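PDB 2GZS: IroE protein from Escherichia coli, which hydrolyses the trilactone of enterobactin and its glucosylated salmochelin forms, preferring the iron-free siderophores and usually cutting once to give linear trimers. Local coordinates for residues R90-E99 / H148-D157. Numbering follows the deposited sequence.
Sequences RAYDYTPAAE and HSYGGLFVLD. With DFP (diisopropyl phosphonate), chain B.
The nucleophile elbow of this alpha/beta-hydrolase esterase, the sharp turn from strand 143-148 into helix 150-161, packs here against residues 90-99. Beside the active-site Ser149, Arg90 NH1 lies 3.5 Å from Tyr150 CD2, guanidinium and ring planes 30° apart. Ser149 OG is bonded covalently to the phosphorus of the diisopropyl phosphonate, whose O3P accepts hydrogen bonds from Tyr150 N (2.9 Å, 171°) and Arg90 NH1 (2.8 Å). A weak bond from Arg90 NH2 adds to this grip, as suits a guanidinium, whose two terminal nitrogens both reach O3P while a salt bridge from NE to Asp50 probably helps to fix its rotation. With CG beside the backbone N (chi1 -79°), the Tyr150 ring is carried between ligand C1' on one face and Thr95 CG2 on the other, a CH-pi contact 3.9 Å from the centroid. Two-branched Thr95 suits this place: OG1 donates a hydrogen bond to Ala91 O (2.7 Å), leaving the methyl toward the ring. Tyr94 CB packs 4.0 Å from both Tyr150 CB and Phe154 CB. At the ring edge, a water joins Glu99 OE2 to Tyr150 OH; Arg177 and Gly178 backbone N-H groups also hold the carboxylate. With an alanine here in place of Tyr150, Thr95 CG2 is likely to lose its aromatic face and the water its hydroxyl partner. The grip on O3P is consistent with an oxyanion hole stabilising the tetrahedral intermediate of ester hydrolysis.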
loop_
_atom_site.group_PDB
_atom_site.type_symbol
_atom_site.label_atom_id
_atom_site.label_comp_id
_atom_site.label_asym_id
_atom_site.label_seq_id
_atom_site.Cartn_x
_atom_site.Cartn_y
_atom_site.Cartn_z
ATOM N N ARG A 90 6.701 -12.175 -1.537
ATOM C CA ARG A 90 6.544 -10.771 -1.828
ATOM C C ARG A 90 7.474 -10.254 -2.943
ATOM O O ARG A 90 7.144 -9.358 -3.689
ATOM C CB ARG A 90 6.720 -9.975 -0.516
ATOM C CG ARG A 90 8.180 -9.845 -0.097
ATOM C CD ARG A 90 8.256 -9.322 1.351
ATOM N NE ARG A 90 8.018 -7.894 1.356
ATOM C CZ ARG A 90 8.781 -6.874 1.038
ATOM N NH1 ARG A 90 10.037 -7.261 0.627
ATOM N NH2 ARG A 90 8.433 -5.617 1.091
ATOM N N ALA A 91 8.673 -10.900 -2.999
ATOM C CA ALA A 91 9.585 -10.504 -4.086
ATOM C C ALA A 91 8.974 -10.806 -5.475
ATOM O O ALA A 91 9.299 -10.037 -6.338
ATOM C CB ALA A 91 10.887 -11.291 -3.999
ATOM N N TYR A 92 8.155 -11.839 -5.509
ATOM C CA TYR A 92 7.449 -12.142 -6.774
ATOM C C TYR A 92 6.247 -11.219 -6.976
ATOM O O TYR A 92 6.081 -10.553 -7.979
ATOM C CB TYR A 92 7.011 -13.601 -6.785
ATOM C CG TYR A 92 6.475 -13.933 -8.189
ATOM C CD1 TYR A 92 7.274 -13.950 -9.326
ATOM C CD2 TYR A 92 5.143 -14.219 -8.364
ATOM C CE1 TYR A 92 6.725 -14.256 -10.598
ATOM C CE2 TYR A 92 4.555 -14.513 -9.577
ATOM C CZ TYR A 92 5.380 -14.521 -10.682
ATOM O OH TYR A 92 4.810 -14.825 -11.911
ATOM N N ASP A 93 5.372 -11.241 -5.915
ATOM C CA ASP A 93 4.095 -10.534 -6.124
ATOM C C ASP A 93 4.171 -9.062 -6.299
ATOM O O ASP A 93 3.316 -8.425 -6.931
ATOM C CB ASP A 93 3.203 -10.794 -4.898
ATOM C CG ASP A 93 2.601 -12.169 -4.790
ATOM O OD1 ASP A 93 2.478 -12.833 -5.855
ATOM O OD2 ASP A 93 2.245 -12.608 -3.686
ATOM N N TYR A 94 5.233 -8.415 -5.682
ATOM C CA TYR A 94 5.248 -6.956 -5.636
ATOM C C TYR A 94 6.051 -6.301 -6.727
ATOM O O TYR A 94 6.031 -5.056 -6.891
ATOM C CB TYR A 94 5.779 -6.460 -4.274
ATOM C CG TYR A 94 4.947 -6.882 -3.066
ATOM C CD1 TYR A 94 3.737 -7.550 -3.147
ATOM C CD2 TYR A 94 5.450 -6.560 -1.802
ATOM C CE1 TYR A 94 3.017 -7.913 -1.989
ATOM C CE2 TYR A 94 4.758 -6.913 -0.649
ATOM C CZ TYR A 94 3.551 -7.586 -0.764
ATOM O OH TYR A 94 2.859 -7.944 0.388
ATOM N N THR A 95 6.755 -7.145 -7.506
ATOM C CA THR A 95 7.681 -6.530 -8.441
ATOM C C THR A 95 7.238 -6.588 -9.904
ATOM O O THR A 95 6.692 -7.596 -10.359
ATOM C CB THR A 95 9.070 -7.225 -8.381
ATOM O OG1 THR A 95 8.865 -8.641 -8.557
ATOM C CG2 THR A 95 9.800 -6.925 -7.081
ATOM N N PRO A 96 7.486 -5.537 -10.681
ATOM C CA PRO A 96 7.194 -5.521 -12.129
ATOM C C PRO A 96 8.395 -6.154 -12.847
ATOM O O PRO A 96 9.472 -6.366 -12.227
ATOM C CB PRO A 96 7.126 -4.017 -12.461
ATOM C CG PRO A 96 8.161 -3.455 -11.546
ATOM C CD PRO A 96 8.079 -4.241 -10.240
ATOM N N ALA A 97 8.295 -6.411 -14.127
ATOM C CA ALA A 97 9.397 -6.926 -14.936
ATOM C C ALA A 97 10.762 -6.286 -14.758
ATOM O O ALA A 97 11.734 -7.037 -14.622
ATOM C CB ALA A 97 9.002 -6.691 -16.406
ATOM N N ALA A 98 10.791 -4.976 -14.790
ATOM C CA ALA A 98 11.954 -4.094 -14.780
ATOM C C ALA A 98 12.859 -4.371 -13.592
ATOM O O ALA A 98 14.081 -4.199 -13.672
ATOM C CB ALA A 98 11.461 -2.651 -14.762
ATOM N N GLU A 99 12.285 -4.832 -12.468
ATOM C CA GLU A 99 13.145 -5.043 -11.305
ATOM C C GLU A 99 14.264 -6.036 -11.579
ATOM O O GLU A 99 15.271 -5.968 -10.859
ATOM C CB GLU A 99 12.274 -5.489 -10.113
ATOM C CG GLU A 99 12.983 -5.660 -8.775
ATOM C CD GLU A 99 13.547 -4.381 -8.213
ATOM O OE1 GLU A 99 13.291 -3.257 -8.700
ATOM O OE2 GLU A 99 14.372 -4.390 -7.238
ATOM N N HIS A 148 5.665 -0.790 1.194
ATOM C CA HIS A 148 7.029 -0.318 1.475
ATOM C C HIS A 148 8.065 -1.211 0.777
ATOM O O HIS A 148 7.942 -2.403 0.778
ATOM C CB HIS A 148 7.246 -0.387 3.016
ATOM C CG HIS A 148 8.641 -0.053 3.490
ATOM N ND1 HIS A 148 9.577 -1.046 3.706
ATOM C CD2 HIS A 148 9.210 1.137 3.772
ATOM C CE1 HIS A 148 10.682 -0.433 4.123
ATOM N NE2 HIS A 148 10.534 0.870 4.179
ATOM N N SER A 149 9.068 -0.483 0.266
ATOM C CA SER A 149 10.252 -1.198 -0.327
ATOM C C SER A 149 9.777 -1.927 -1.585
ATOM O O SER A 149 9.286 -1.200 -2.458
ATOM C CB SER A 149 10.943 -2.037 0.747
ATOM O OG SER A 149 12.249 -2.459 0.149
ATOM N N TYR A 150 9.864 -3.265 -1.700
ATOM C CA TYR A 150 9.196 -3.855 -2.867
ATOM C C TYR A 150 7.718 -3.468 -2.904
ATOM O O TYR A 150 7.167 -3.284 -3.990
ATOM C CB TYR A 150 9.336 -5.373 -2.851
ATOM C CG TYR A 150 10.659 -6.002 -3.307
ATOM C CD1 TYR A 150 11.396 -5.335 -4.286
ATOM C CD2 TYR A 150 11.066 -7.189 -2.767
ATOM C CE1 TYR A 150 12.590 -5.929 -4.682
ATOM C CE2 TYR A 150 12.260 -7.799 -3.181
ATOM C CZ TYR A 150 12.972 -7.116 -4.130
ATOM O OH TYR A 150 14.154 -7.679 -4.589
ATOM N N GLY A 151 7.099 -3.330 -1.736
ATOM C CA GLY A 151 5.685 -2.901 -1.716
ATOM C C GLY A 151 5.562 -1.515 -2.303
ATOM O O GLY A 151 4.561 -1.188 -2.948
ATOM N N GLY A 152 6.570 -0.633 -2.150
ATOM C CA GLY A 152 6.495 0.703 -2.729
ATOM C C GLY A 152 6.583 0.664 -4.258
ATOM O O GLY A 152 5.937 1.468 -4.952
ATOM N N LEU A 153 7.377 -0.302 -4.781
ATOM C CA LEU A 153 7.386 -0.491 -6.228
ATOM C C LEU A 153 6.001 -0.936 -6.756
ATOM O O LEU A 153 5.548 -0.427 -7.800
ATOM C CB LEU A 153 8.395 -1.579 -6.690
ATOM C CG LEU A 153 9.825 -1.231 -6.230
ATOM C CD1 LEU A 153 10.759 -2.371 -6.676
ATOM C CD2 LEU A 153 10.257 0.113 -6.816
ATOM N N PHE A 154 5.406 -1.844 -5.995
ATOM C CA PHE A 154 4.080 -2.330 -6.393
ATOM C C PHE A 154 3.098 -1.165 -6.452
ATOM O O PHE A 154 2.255 -1.094 -7.353
ATOM C CB PHE A 154 3.549 -3.377 -5.392
ATOM C CG PHE A 154 2.187 -3.882 -5.842
ATOM C CD1 PHE A 154 2.064 -4.790 -6.889
ATOM C CD2 PHE A 154 1.032 -3.413 -5.209
ATOM C CE1 PHE A 154 0.795 -5.183 -7.320
ATOM C CE2 PHE A 154 -0.252 -3.793 -5.628
ATOM C CZ PHE A 154 -0.334 -4.701 -6.664
ATOM N N VAL A 155 3.198 -0.227 -5.468
ATOM C CA VAL A 155 2.249 0.906 -5.516
ATOM C C VAL A 155 2.430 1.778 -6.724
ATOM O O VAL A 155 1.501 2.223 -7.379
ATOM C CB VAL A 155 2.398 1.735 -4.231
ATOM C CG1 VAL A 155 1.578 3.025 -4.241
ATOM C CG2 VAL A 155 1.960 0.903 -3.029
ATOM N N LEU A 156 3.703 2.054 -7.110
ATOM C CA LEU A 156 3.969 2.838 -8.349
ATOM C C LEU A 156 3.435 2.106 -9.586
ATOM O O LEU A 156 2.786 2.727 -10.447
ATOM C CB LEU A 156 5.462 3.104 -8.530
ATOM C CG LEU A 156 6.108 4.030 -7.499
ATOM C CD1 LEU A 156 7.625 4.147 -7.739
ATOM C CD2 LEU A 156 5.447 5.404 -7.487
ATOM N N ASP A 157 3.688 0.823 -9.665
ATOM C CA ASP A 157 3.225 -0.034 -10.753
ATOM C C ASP A 157 1.694 0.055 -10.865
ATOM O O ASP A 157 1.120 0.114 -11.977
ATOM C CB ASP A 157 3.751 -1.451 -10.576
ATOM C CG ASP A 157 3.446 -2.381 -11.741
ATOM O OD1 ASP A 157 3.912 -2.032 -12.873
ATOM O OD2 ASP A 157 2.783 -3.434 -11.636
HETATM C C1 DFP B . 14.091 -3.287 2.589
HETATM C C2 DFP B . 15.248 -4.279 2.741
HETATM C C3 DFP B . 13.548 -2.813 3.929
HETATM C "C1'" DFP B . 14.007 -4.497 -1.766
HETATM C "C2'" DFP B . 13.874 -3.252 -2.593
HETATM C "C3'" DFP B . 15.462 -5.042 -1.962
HETATM P P DFP B . 12.611 -3.940 0.431
HETATM O O1P DFP B . 13.038 -4.059 1.929
HETATM O O2P DFP B . 13.935 -4.161 -0.401
HETATM O O3P DFP B . 11.510 -4.916 0.048
HETATM O O HOH W 1 15.521 -6.509 -6.452
#